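Sqt1 (PDB 4ZOY) probably acts as a dedicated chaperone that captures a nascent ribosomal protein during its translation, through a WD40 beta-propeller, in ribosome biogenesis. Local coordinates at residues A[201-206]-A[220-225]; A[255-260]-A[276-281]; A[402-407]-A[469-474]. All blocks are in the same frame, centred on the assembly; numbering follows the deposited sequence.

Contact 1: A[201-206]-A[220-225]; sequences DGLLLA and FGVAAS
F220 and V222 meet L203 at the rim of one blade of a WD40 beta-propeller. Residues 201-206 form the turn that leads into strand 204-209, the second of the blade, and residues 220-225 begin the connection that leaves the third, strand 214-218. L203 makes both apolar contacts with one methyl. Its CG sits beside the backbone N (chi1 -65°), and from there CD2 reaches F220 CD2 at 4.1 Å, the leucine side chain running roughly at right angles to that of F220. The same CD2 lies 4.1 Å from V222 CG2, the valine branch that stands anti to its carbonyl carbon. Leucine suits the place because its reach carries a terminal methyl into the angle between the ring and the valine.

The edge of the F220 ring, not its face, meets the turn: CE2 approaches G202 O to 3.2 Å, with the oxygen near the ring plane. This oxygen is buried and has no hydrogen-bond partner, so the slightly positive rim of the ring may offset part of its charge. The ring also stacks with H153 of the preceding blade, so F220 links its own blade to that one.

Glycine fits at both G202 and G221, where phi is positive (70° and 83°). D201 shapes the first turn as an Asx turn: its OD1, also bonded to S199 OG, takes the L203 amide from above the carboxylate plane. D218, at the end of strand 214-218, accepts from the amides of A223 and A224, at the start of the short, weakly bonded helix. One water joins the two backbones, donating to L203 O at 2.8 Å and accepting from F220 N at 2.9 Å.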
ATOM      1  N   ASP A 201      -9.072   9.241  -9.753  1.00 14.64           N
ATOM      2  CA  ASP A 201      -8.769  10.405 -10.587  1.00 15.71           C
ATOM      3  C   ASP A 201      -7.657  11.277 -10.000  1.00 16.90           C
ATOM      4  O   ASP A 201      -7.262  12.278 -10.595  1.00 16.93           O
ATOM      5  CB  ASP A 201     -10.032  11.249 -10.854  1.00 16.31           C
ATOM      6  CG  ASP A 201     -10.633  11.873  -9.605  1.00 16.61           C
ATOM      7  OD1 ASP A 201     -10.031  11.842  -8.513  1.00 15.65           O
ATOM      8  OD2 ASP A 201     -11.758  12.427  -9.722  1.00 19.34           O
ATOM      9  N   GLY A 202      -7.136  10.887  -8.841  1.00 14.16           N
ATOM     10  CA  GLY A 202      -6.038  11.609  -8.221  1.00 14.70           C
ATOM     11  C   GLY A 202      -6.387  12.978  -7.664  1.00 14.99           C
ATOM     12  O   GLY A 202      -5.491  13.736  -7.299  1.00 15.40           O
ATOM     13  N   LEU A 203      -7.670  13.319  -7.585  1.00 13.70           N
ATOM     14  CA  LEU A 203      -8.056  14.642  -7.097  1.00 14.59           C
ATOM     15  C   LEU A 203      -8.299  14.695  -5.593  1.00 13.44           C
ATOM     16  O   LEU A 203      -8.224  15.757  -4.978  1.00 15.66           O
ATOM     17  CB  LEU A 203      -9.306  15.141  -7.823  1.00 15.65           C
ATOM     18  CG  LEU A 203      -9.125  15.398  -9.308  1.00 17.54           C
ATOM     19  CD1 LEU A 203     -10.432  15.863  -9.926  1.00 18.67           C
ATOM     20  CD2 LEU A 203      -8.020  16.435  -9.522  1.00 21.00           C
ATOM     21  N   LEU A 204      -8.605  13.544  -5.002  1.00 13.95           N
ATOM     22  CA  LEU A 204      -8.875  13.446  -3.578  1.00 14.62           C
ATOM     23  C   LEU A 204      -7.857  12.532  -2.914  1.00 13.43           C
ATOM     24  O   LEU A 204      -7.425  11.539  -3.506  1.00 15.00           O
ATOM     25  CB  LEU A 204     -10.293  12.903  -3.331  1.00 13.89           C
ATOM     26  CG  LEU A 204     -11.409  13.794  -3.870  1.00 14.58           C
ATOM     27  CD1 LEU A 204     -12.759  13.116  -3.635  1.00 17.71           C
ATOM     28  CD2 LEU A 204     -11.340  15.152  -3.194  1.00 16.91           C
ATOM     29  N   LEU A 205      -7.499  12.861  -1.684  1.00 13.22           N
ATOM     30  CA  LEU A 205      -6.576  12.051  -0.900  1.00 13.24           C
ATOM     31  C   LEU A 205      -7.224  11.750   0.441  1.00 13.54           C
ATOM     32  O   LEU A 205      -7.477  12.658   1.230  1.00 13.88           O
ATOM     33  CB  LEU A 205      -5.241  12.784  -0.710  1.00 13.20           C
ATOM     34  CG  LEU A 205      -4.217  12.129   0.207  1.00 12.78           C
ATOM     35  CD1 LEU A 205      -3.758  10.777  -0.348  1.00 14.91           C
ATOM     36  CD2 LEU A 205      -3.042  13.068   0.401  1.00 15.85           C
ATOM     37  N   ALA A 206      -7.509  10.472   0.688  1.00 13.32           N
ATOM     38  CA  ALA A 206      -8.132  10.049   1.935  1.00 14.93           C
ATOM     39  C   ALA A 206      -7.096   9.506   2.895  1.00 15.02           C
ATOM     40  O   ALA A 206      -6.341   8.607   2.539  1.00 14.96           O
ATOM     41  CB  ALA A 206      -9.193   8.997   1.659  1.00 14.35           C
ATOM     42  N   PHE A 220      -6.033  19.479  -5.158  1.00 14.56           N
ATOM     43  CA  PHE A 220      -5.767  20.410  -6.253  1.00 14.59           C
ATOM     44  C   PHE A 220      -6.829  21.488  -6.416  1.00 14.74           C
ATOM     45  O   PHE A 220      -6.846  22.181  -7.431  1.00 16.06           O
ATOM     46  CB  PHE A 220      -5.587  19.629  -7.549  1.00 15.81           C
ATOM     47  CG  PHE A 220      -4.453  18.638  -7.491  1.00 16.23           C
ATOM     48  CD1 PHE A 220      -3.134  19.058  -7.551  1.00 17.51           C
ATOM     49  CD2 PHE A 220      -4.710  17.290  -7.331  1.00 14.18           C
ATOM     50  CE1 PHE A 220      -2.089  18.141  -7.471  1.00 17.06           C
ATOM     51  CE2 PHE A 220      -3.673  16.366  -7.255  1.00 14.55           C
ATOM     52  CZ  PHE A 220      -2.362  16.788  -7.319  1.00 18.01           C
ATOM     53  N   GLY A 221      -7.705  21.628  -5.421  1.00 14.27           N
ATOM     54  CA  GLY A 221      -8.618  22.763  -5.363  1.00 15.51           C
ATOM     55  C   GLY A 221      -9.876  22.617  -6.199  1.00 16.14           C
ATOM     56  O   GLY A 221     -10.687  23.553  -6.284  1.00 16.87           O
ATOM     57  N   VAL A 222     -10.055  21.465  -6.837  1.00 15.00           N
ATOM     58  CA  VAL A 222     -11.195  21.276  -7.722  1.00 15.24           C
ATOM     59  C   VAL A 222     -12.504  21.265  -6.940  1.00 17.55           C
ATOM     60  O   VAL A 222     -13.486  21.909  -7.342  1.00 18.16           O
ATOM     61  CB  VAL A 222     -11.059  19.983  -8.536  1.00 17.97           C
ATOM     62  CG1 VAL A 222     -12.325  19.716  -9.344  1.00 18.03           C
ATOM     63  CG2 VAL A 222      -9.846  20.082  -9.460  1.00 17.64           C
ATOM     64  N   ALA A 223     -12.542  20.546  -5.826  1.00 16.46           N
ATOM     65  CA  ALA A 223     -13.780  20.505  -5.067  1.00 14.53           C
ATOM     66  C   ALA A 223     -14.137  21.878  -4.509  1.00 19.64           C
ATOM     67  O   ALA A 223     -15.311  22.242  -4.490  1.00 19.58           O
ATOM     68  CB  ALA A 223     -13.687  19.487  -3.946  1.00 16.44           C
ATOM     69  N   ALA A 224     -13.141  22.651  -4.082  1.00 18.56           N
ATOM     70  CA  ALA A 224     -13.412  23.975  -3.528  1.00 18.41           C
ATOM     71  C   ALA A 224     -14.085  24.873  -4.571  1.00 20.25           C
ATOM     72  O   ALA A 224     -14.992  25.650  -4.251  1.00 22.11           O
ATOM     73  CB  ALA A 224     -12.131  24.609  -3.024  1.00 20.44           C
ATOM     74  N   SER A 225     -13.659  24.744  -5.821  1.00 17.66           N
ATOM     75  CA  SER A 225     -14.210  25.554  -6.903  1.00 20.41           C
ATOM     76  C   SER A 225     -15.635  25.147  -7.253  1.00 23.24           C
ATOM     77  O   SER A 225     -16.340  25.880  -7.959  1.00 25.00           O
ATOM     78  CB  SER A 225     -13.328  25.456  -8.147  1.00 19.68           C
ATOM     79  OG  SER A 225     -13.492  24.214  -8.817  1.00 19.38           O
TER
HETATM   80  O   HOH W   1      -8.578  18.331  -5.961  1.00 15.86           O

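Contact 2: A[255-260]-A[276-281]; sequences VAVSPT and VGLPRL
R280 brings the one flat group of this contact, its guanidinium, alongside T260, yet neither a face nor an edge of that group is presented squarely: T260 O stands oblique to it. The touch is made farther back along the chain, where R280 CD comes 3.4 Å from T260 O. The bend at chi2 (76°) brings CD to the T260 carbonyl, and a second at chi3 (44°) then turns the guanidinium. Both residues are exposed, a setting that tolerates a long, charged side chain, of which one methylene rests against the carbonyl oxygen; R280 also touches A262 and Q316.

Deeper in, V257 CG1 meets L278 CD1 at 3.9 Å, the two side chains crossing at about a right angle. V257 closes strand 252-257, the first of a propeller blade, and L278 directly follows strand 273-277, the third. Strand 263-268 runs between these two, so the pair reaches across the middle strand, whose V264 also touches L278. The leucine extends far enough to bridge that gap and packs as well on V237 of the preceding blade, while the compact, beta-branched valine suits a strand. The turn out of the first strand is held separately by S258 OG, bonded to V263 N.

Between the two segments the inner chemistry is therefore dispersive, methyl on methyl. The outer touch is a nonbonded CH-to-oxygen approach; the CD hydrogens, next to a charged group, may make it weakly attractive, but no directional bond fixes the arginine's rotation against T260.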
ATOM      1  N   VAL A 255      -7.136   2.252   4.672  1.00 13.14           N
ATOM      2  CA  VAL A 255      -8.040   3.070   3.874  1.00 13.94           C
ATOM      3  C   VAL A 255      -7.900   2.669   2.411  1.00 13.00           C
ATOM      4  O   VAL A 255      -6.813   2.316   1.953  1.00 15.40           O
ATOM      5  CB  VAL A 255      -7.763   4.587   4.090  1.00 13.43           C
ATOM      6  CG1 VAL A 255      -6.364   4.966   3.621  1.00 14.11           C
ATOM      7  CG2 VAL A 255      -8.807   5.452   3.384  1.00 13.66           C
ATOM      8  N   ALA A 256      -9.018   2.705   1.692  1.00 12.78           N
ATOM      9  CA  ALA A 256      -9.059   2.384   0.276  1.00 14.01           C
ATOM     10  C   ALA A 256     -10.214   3.144  -0.363  1.00 13.91           C
ATOM     11  O   ALA A 256     -11.250   3.387   0.268  1.00 14.38           O
ATOM     12  CB  ALA A 256      -9.202   0.880   0.051  1.00 14.98           C
ATOM     13  N   VAL A 257     -10.028   3.542  -1.618  1.00 14.81           N
ATOM     14  CA  VAL A 257     -11.070   4.237  -2.365  1.00 14.81           C
ATOM     15  C   VAL A 257     -11.552   3.349  -3.517  1.00 14.69           C
ATOM     16  O   VAL A 257     -10.760   2.662  -4.143  1.00 15.35           O
ATOM     17  CB  VAL A 257     -10.555   5.599  -2.888  1.00 13.76           C
ATOM     18  CG1 VAL A 257     -11.644   6.302  -3.695  1.00 16.06           C
ATOM     19  CG2 VAL A 257     -10.117   6.482  -1.730  1.00 15.94           C
ATOM     20  N   SER A 258     -12.861   3.345  -3.780  1.00 13.69           N
ATOM     21  CA  SER A 258     -13.439   2.465  -4.799  1.00 14.71           C
ATOM     22  C   SER A 258     -13.055   2.906  -6.211  1.00 15.82           C
ATOM     23  O   SER A 258     -12.670   4.058  -6.411  1.00 15.58           O
ATOM     24  CB  SER A 258     -14.963   2.416  -4.650  1.00 16.27           C
ATOM     25  OG  SER A 258     -15.539   3.662  -5.017  1.00 17.22           O
ATOM     26  N   PRO A 259     -13.147   1.990  -7.189  1.00 16.83           N
ATOM     27  CA  PRO A 259     -12.669   2.312  -8.546  1.00 16.68           C
ATOM     28  C   PRO A 259     -13.396   3.474  -9.223  1.00 15.90           C
ATOM     29  O   PRO A 259     -12.813   4.079 -10.119  1.00 20.41           O
ATOM     30  CB  PRO A 259     -12.912   1.018  -9.329  1.00 20.13           C
ATOM     31  CG  PRO A 259     -12.995  -0.040  -8.322  1.00 26.33           C
ATOM     32  CD  PRO A 259     -13.454   0.558  -7.033  1.00 17.81           C
ATOM     33  N   THR A 260     -14.636   3.758  -8.838  1.00 16.64           N
ATOM     34  CA  THR A 260     -15.335   4.911  -9.408  1.00 18.44           C
ATOM     35  C   THR A 260     -15.104   6.185  -8.613  1.00 20.80           C
ATOM     36  O   THR A 260     -15.565   7.255  -9.000  1.00 20.15           O
ATOM     37  CB  THR A 260     -16.846   4.685  -9.468  1.00 23.14           C
ATOM     38  OG1 THR A 260     -17.341   4.499  -8.137  1.00 24.22           O
ATOM     39  CG2 THR A 260     -17.180   3.472 -10.320  1.00 25.03           C
ATOM     40  N   VAL A 276     -17.847   5.275   3.518  1.00 14.35           N
ATOM     41  CA  VAL A 276     -18.254   6.681   3.515  1.00 16.39           C
ATOM     42  C   VAL A 276     -18.345   7.193   2.086  1.00 16.26           C
ATOM     43  O   VAL A 276     -17.485   6.901   1.256  1.00 16.28           O
ATOM     44  CB  VAL A 276     -17.267   7.553   4.316  1.00 15.18           C
ATOM     45  CG1 VAL A 276     -17.672   9.020   4.272  1.00 18.75           C
ATOM     46  CG2 VAL A 276     -17.189   7.082   5.761  1.00 17.43           C
ATOM     47  N   GLY A 277     -19.396   7.952   1.785  1.00 15.38           N
ATOM     48  CA  GLY A 277     -19.547   8.499   0.448  1.00 19.55           C
ATOM     49  C   GLY A 277     -18.608   9.663   0.148  1.00 13.38           C
ATOM     50  O   GLY A 277     -18.277  10.463   1.030  1.00 16.70           O
ATOM     51  N   LEU A 278     -18.190   9.736  -1.110  1.00 14.93           N
ATOM     52  CA  LEU A 278     -17.354  10.831  -1.607  1.00 17.58           C
ATOM     53  C   LEU A 278     -18.087  11.583  -2.700  1.00 19.63           C
ATOM     54  O   LEU A 278     -18.908  10.998  -3.401  1.00 24.06           O
ATOM     55  CB  LEU A 278     -16.043  10.298  -2.174  1.00 15.78           C
ATOM     56  CG  LEU A 278     -15.122   9.549  -1.220  1.00 16.44           C
ATOM     57  CD1 LEU A 278     -13.934   9.042  -2.037  1.00 18.34           C
ATOM     58  CD2 LEU A 278     -14.686  10.435  -0.061  1.00 17.70           C
ATOM     59  N   PRO A 279     -17.769  12.872  -2.875  1.00 19.03           N
ATOM     60  CA  PRO A 279     -18.313  13.570  -4.045  1.00 20.78           C
ATOM     61  C   PRO A 279     -17.591  13.138  -5.317  1.00 23.20           C
ATOM     62  O   PRO A 279     -16.404  12.829  -5.271  1.00 26.16           O
ATOM     63  CB  PRO A 279     -18.032  15.038  -3.724  1.00 22.51           C
ATOM     64  CG  PRO A 279     -16.736  14.982  -2.963  1.00 19.03           C
ATOM     65  CD  PRO A 279     -16.860  13.730  -2.096  1.00 19.77           C
ATOM     66  N   ARG A 280     -18.299  13.117  -6.440  1.00 39.73           N
ATOM     67  CA  ARG A 280     -17.664  12.781  -7.711  1.00 39.88           C
ATOM     68  C   ARG A 280     -17.160  14.067  -8.370  1.00 34.22           C
ATOM     69  O   ARG A 280     -17.895  15.046  -8.465  1.00 40.17           O
ATOM     70  CB  ARG A 280     -18.639  12.033  -8.619  1.00 47.30           C
ATOM     71  CG  ARG A 280     -18.015  10.843  -9.340  1.00 49.51           C
ATOM     72  CD  ARG A 280     -17.829   9.651  -8.403  1.00 47.49           C
ATOM     73  NE  ARG A 280     -18.991   9.418  -7.546  1.00 52.80           N
ATOM     74  CZ  ARG A 280     -20.119   8.838  -7.947  1.00 56.28           C
ATOM     75  NH1 ARG A 280     -20.244   8.417  -9.198  1.00 57.16           N
ATOM     76  NH2 ARG A 280     -21.121   8.669  -7.089  1.00 50.49           N
ATOM     77  N   LEU A 281     -15.899  14.068  -8.792  1.00 41.63           N
ATOM     78  CA  LEU A 281     -15.254  15.278  -9.287  1.00 36.71           C
ATOM     79  C   LEU A 281     -14.618  15.050 -10.657  1.00 38.78           C
ATOM     80  O   LEU A 281     -15.275  14.614 -11.598  1.00 49.91           O
ATOM     81  CB  LEU A 281     -14.185  15.754  -8.303  1.00 34.93           C
ATOM     82  CG  LEU A 281     -14.600  16.045  -6.860  1.00 28.16           C
ATOM     83  CD1 LEU A 281     -13.370  16.122  -5.984  1.00 37.78           C
ATOM     84  CD2 LEU A 281     -15.378  17.327  -6.766  1.00 30.59           C
TER

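Contact 3: A[402-407]-A[469-474]; sequences GVVRRW and IVTVGD
V404, R406, I469 and T471 pack together where two neighbouring blades of the eight-bladed WD40 propeller face each other. Strand 404-408 is the third of its blade. Strand 468-473 belongs to the blade that closes the ring, in which strand 9-11 from the chain start joins strands from the chain end. The axes of 404-407 and 469-473 approach to 10.3 Å, with 137° between their N-to-C directions, a spacing bridged by side chains and not by backbone pairing.

The apolar contacts lie at the centre. V404 divides its two methyls: CG2, anti to the carbonyl carbon, meets T471 CG2 at 3.7 Å, while CG1 lies 4.3 Å from I469 CD1. Beta-branched residues suit both strands, and isoleucine adds a longer arm that crosses to the other sheet. W445 touches V404 and I469 and so widens the same buried layer, and F460 touches both I469 and T471.

A mixed contact follows at one end. R406 leaves its strand with CG anti to the backbone N (chi1 -175°), and a bend at chi3 turns its end so that NH2 lies 3.6 Å from I469 CD1. Its N-H groups are met elsewhere: NH2 donates to G466 O and NE is bonded to T396 OG1, as a buried arginine needs.

Polar bonding occupies the other side of T471. With chi1 at 60°, the hydroxyl sits between its own backbone N and carbonyl carbon, while the methyl is left for V404. The hydroxyl pairs with H448, as the histidine and serine or threonine of WD40 repeats commonly do, and T471 OG1 also accepts from L479 N on the adjacent strand.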
ATOM      1  N   GLY A 402       4.480 -15.897   7.445  1.00 15.45           N
ATOM      2  CA  GLY A 402       5.597 -16.068   6.535  1.00 17.70           C
ATOM      3  C   GLY A 402       5.210 -16.572   5.158  1.00 14.84           C
ATOM      4  O   GLY A 402       6.082 -16.938   4.370  1.00 14.23           O
ATOM      5  N   VAL A 403       3.914 -16.562   4.857  1.00 15.17           N
ATOM      6  CA  VAL A 403       3.420 -17.122   3.601  1.00 14.39           C
ATOM      7  C   VAL A 403       2.732 -16.055   2.750  1.00 13.59           C
ATOM      8  O   VAL A 403       2.127 -15.116   3.279  1.00 15.27           O
ATOM      9  CB  VAL A 403       2.449 -18.290   3.865  1.00 15.20           C
ATOM     10  CG1 VAL A 403       2.073 -18.990   2.575  1.00 15.88           C
ATOM     11  CG2 VAL A 403       3.096 -19.296   4.833  1.00 17.08           C
ATOM     12  N   VAL A 404       2.884 -16.179   1.435  1.00 12.88           N
ATOM     13  CA  VAL A 404       2.125 -15.384   0.472  1.00 12.61           C
ATOM     14  C   VAL A 404       1.105 -16.309  -0.166  1.00 15.24           C
ATOM     15  O   VAL A 404       1.419 -17.446  -0.519  1.00 14.82           O
ATOM     16  CB  VAL A 404       3.030 -14.765  -0.608  1.00 13.60           C
ATOM     17  CG1 VAL A 404       2.204 -13.908  -1.575  1.00 14.04           C
ATOM     18  CG2 VAL A 404       4.130 -13.950   0.033  1.00 16.94           C
ATOM     19  N   ARG A 405      -0.132 -15.842  -0.293  1.00 14.32           N
ATOM     20  CA  ARG A 405      -1.178 -16.674  -0.869  1.00 12.88           C
ATOM     21  C   ARG A 405      -1.942 -15.939  -1.948  1.00 13.39           C
ATOM     22  O   ARG A 405      -1.955 -14.713  -1.986  1.00 14.52           O
ATOM     23  CB  ARG A 405      -2.139 -17.164   0.220  1.00 15.07           C
ATOM     24  CG  ARG A 405      -1.498 -18.153   1.185  1.00 15.52           C
ATOM     25  CD  ARG A 405      -2.480 -18.870   2.095  1.00 16.14           C
ATOM     26  NE  ARG A 405      -1.763 -19.931   2.803  1.00 17.40           N
ATOM     27  CZ  ARG A 405      -1.176 -19.770   3.982  1.00 16.39           C
ATOM     28  NH1 ARG A 405      -1.251 -18.614   4.623  1.00 15.02           N
ATOM     29  NH2 ARG A 405      -0.505 -20.781   4.533  1.00 20.43           N
ATOM     30  N   ARG A 406      -2.574 -16.695  -2.840  1.00 14.03           N
ATOM     31  CA  ARG A 406      -3.452 -16.059  -3.801  1.00 14.26           C
ATOM     32  C   ARG A 406      -4.784 -16.774  -3.783  1.00 17.71           C
ATOM     33  O   ARG A 406      -4.850 -18.009  -3.682  1.00 16.18           O
ATOM     34  CB  ARG A 406      -2.863 -16.051  -5.189  1.00 17.11           C
ATOM     35  CG  ARG A 406      -3.771 -15.252  -6.119  1.00 20.91           C
ATOM     36  CD  ARG A 406      -3.104 -14.976  -7.383  1.00 19.08           C
ATOM     37  NE  ARG A 406      -1.975 -14.076  -7.248  1.00 16.34           N
ATOM     38  CZ  ARG A 406      -1.029 -13.964  -8.170  1.00 15.37           C
ATOM     39  NH1 ARG A 406      -1.069 -14.744  -9.253  1.00 18.12           N
ATOM     40  NH2 ARG A 406      -0.052 -13.100  -8.028  1.00 16.91           N
ATOM     41  N   TRP A 407      -5.838 -15.972  -3.867  1.00 15.73           N
ATOM     42  CA  TRP A 407      -7.196 -16.419  -3.637  1.00 15.66           C
ATOM     43  C   TRP A 407      -8.073 -16.097  -4.825  1.00 15.76           C
ATOM     44  O   TRP A 407      -7.946 -15.028  -5.432  1.00 16.38           O
ATOM     45  CB  TRP A 407      -7.785 -15.749  -2.397  1.00 15.61           C
ATOM     46  CG  TRP A 407      -6.909 -15.818  -1.197  1.00 15.17           C
ATOM     47  CD1 TRP A 407      -5.963 -14.914  -0.819  1.00 16.27           C
ATOM     48  CD2 TRP A 407      -6.912 -16.844  -0.207  1.00 15.78           C
ATOM     49  NE1 TRP A 407      -5.373 -15.317   0.352  1.00 13.07           N
ATOM     50  CE2 TRP A 407      -5.931 -16.505   0.744  1.00 14.58           C
ATOM     51  CE3 TRP A 407      -7.636 -18.030  -0.041  1.00 17.80           C
ATOM     52  CZ2 TRP A 407      -5.664 -17.298   1.851  1.00 17.16           C
ATOM     53  CZ3 TRP A 407      -7.373 -18.815   1.058  1.00 19.16           C
ATOM     54  CH2 TRP A 407      -6.396 -18.447   1.991  1.00 17.96           C
ATOM     55  N   ILE A 469       6.172 -12.177  -8.039  1.00 15.37           N
ATOM     56  CA  ILE A 469       5.931 -11.540  -6.746  1.00 13.78           C
ATOM     57  C   ILE A 469       7.260 -11.339  -6.049  1.00 15.92           C
ATOM     58  O   ILE A 469       8.057 -12.271  -5.952  1.00 16.51           O
ATOM     59  CB  ILE A 469       4.992 -12.390  -5.865  1.00 14.67           C
ATOM     60  CG1 ILE A 469       3.664 -12.640  -6.592  1.00 16.13           C
ATOM     61  CG2 ILE A 469       4.772 -11.747  -4.498  1.00 16.96           C
ATOM     62  CD1 ILE A 469       2.743 -13.602  -5.874  1.00 20.14           C
ATOM     63  N   VAL A 470       7.525 -10.115  -5.608  1.00 12.84           N
ATOM     64  CA  VAL A 470       8.717  -9.841  -4.813  1.00 13.55           C
ATOM     65  C   VAL A 470       8.280  -9.424  -3.429  1.00 15.11           C
ATOM     66  O   VAL A 470       7.419  -8.561  -3.275  1.00 13.86           O
ATOM     67  CB  VAL A 470       9.604  -8.755  -5.444  1.00 13.47           C
ATOM     68  CG1 VAL A 470      10.920  -8.632  -4.667  1.00 16.54           C
ATOM     69  CG2 VAL A 470       9.878  -9.084  -6.915  1.00 15.68           C
ATOM     70  N   THR A 471       8.868 -10.061  -2.422  1.00 13.51           N
ATOM     71  CA  THR A 471       8.462  -9.889  -1.028  1.00 13.51           C
ATOM     72  C   THR A 471       9.531  -9.220  -0.187  1.00 15.76           C
ATOM     73  O   THR A 471      10.720  -9.262  -0.517  1.00 16.94           O
ATOM     74  CB  THR A 471       8.143 -11.223  -0.373  1.00 14.95           C
ATOM     75  OG1 THR A 471       9.319 -12.052  -0.421  1.00 16.25           O
ATOM     76  CG2 THR A 471       6.992 -11.920  -1.083  1.00 16.52           C
ATOM     77  N   VAL A 472       9.104  -8.620   0.917  1.00 13.16           N
ATOM     78  CA  VAL A 472      10.043  -8.111   1.914  1.00 12.71           C
ATOM     79  C   VAL A 472       9.645  -8.688   3.268  1.00 14.37           C
ATOM     80  O   VAL A 472       8.462  -8.739   3.637  1.00 14.36           O
ATOM     81  CB  VAL A 472      10.089  -6.558   1.949  1.00 12.71           C
ATOM     82  CG1 VAL A 472      10.691  -6.016   0.664  1.00 14.92           C
ATOM     83  CG2 VAL A 472       8.700  -5.946   2.206  1.00 13.71           C
ATOM     84  N   GLY A 473      10.641  -9.184   4.001  1.00 13.79           N
ATOM     85  CA  GLY A 473      10.362  -9.864   5.254  1.00 13.16           C
ATOM     86  C   GLY A 473      10.985  -9.262   6.507  1.00 13.52           C
ATOM     87  O   GLY A 473      12.013  -8.576   6.464  1.00 14.86           O
ATOM     88  N   ASP A 474      10.371  -9.565   7.645  1.00 14.82           N
ATOM     89  CA  ASP A 474      10.921  -9.128   8.921  1.00 13.24           C
ATOM     90  C   ASP A 474      12.162  -9.944   9.259  1.00 14.60           C
ATOM     91  O   ASP A 474      12.916  -9.563  10.162  1.00 15.33           O
ATOM     92  CB  ASP A 474       9.888  -9.261  10.035  1.00 14.28           C
ATOM     93  CG  ASP A 474      10.202  -8.377  11.224  1.00 14.81           C
ATOM     94  OD1 ASP A 474      10.560  -7.203  11.014  1.00 16.86           O
ATOM     95  OD2 ASP A 474      10.075  -8.859  12.370  1.00 19.32           O
TER

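Contacts 1 and 2 belong to successive blades and form one continuous packed region, their centres about 11 Å apart. L281 joins them: its CD1 lies 3.6 Å from L204 CD2, and its CD2 is 3.9 Å from A223 CB. Contact 3 sits on the opposite side of the ring, with its centre about 34 Å from that of contact 1 and about 28 Å from that of contact 2, and touches neither. It is also nearer the middle of the chain, at about 14 Å, against about 17 Å and 20 Å for contacts 2 and 1. Contacts 1 and 2 lie largely within single blades, whereas contact 3 joins two adjacent blades beside the ring closure.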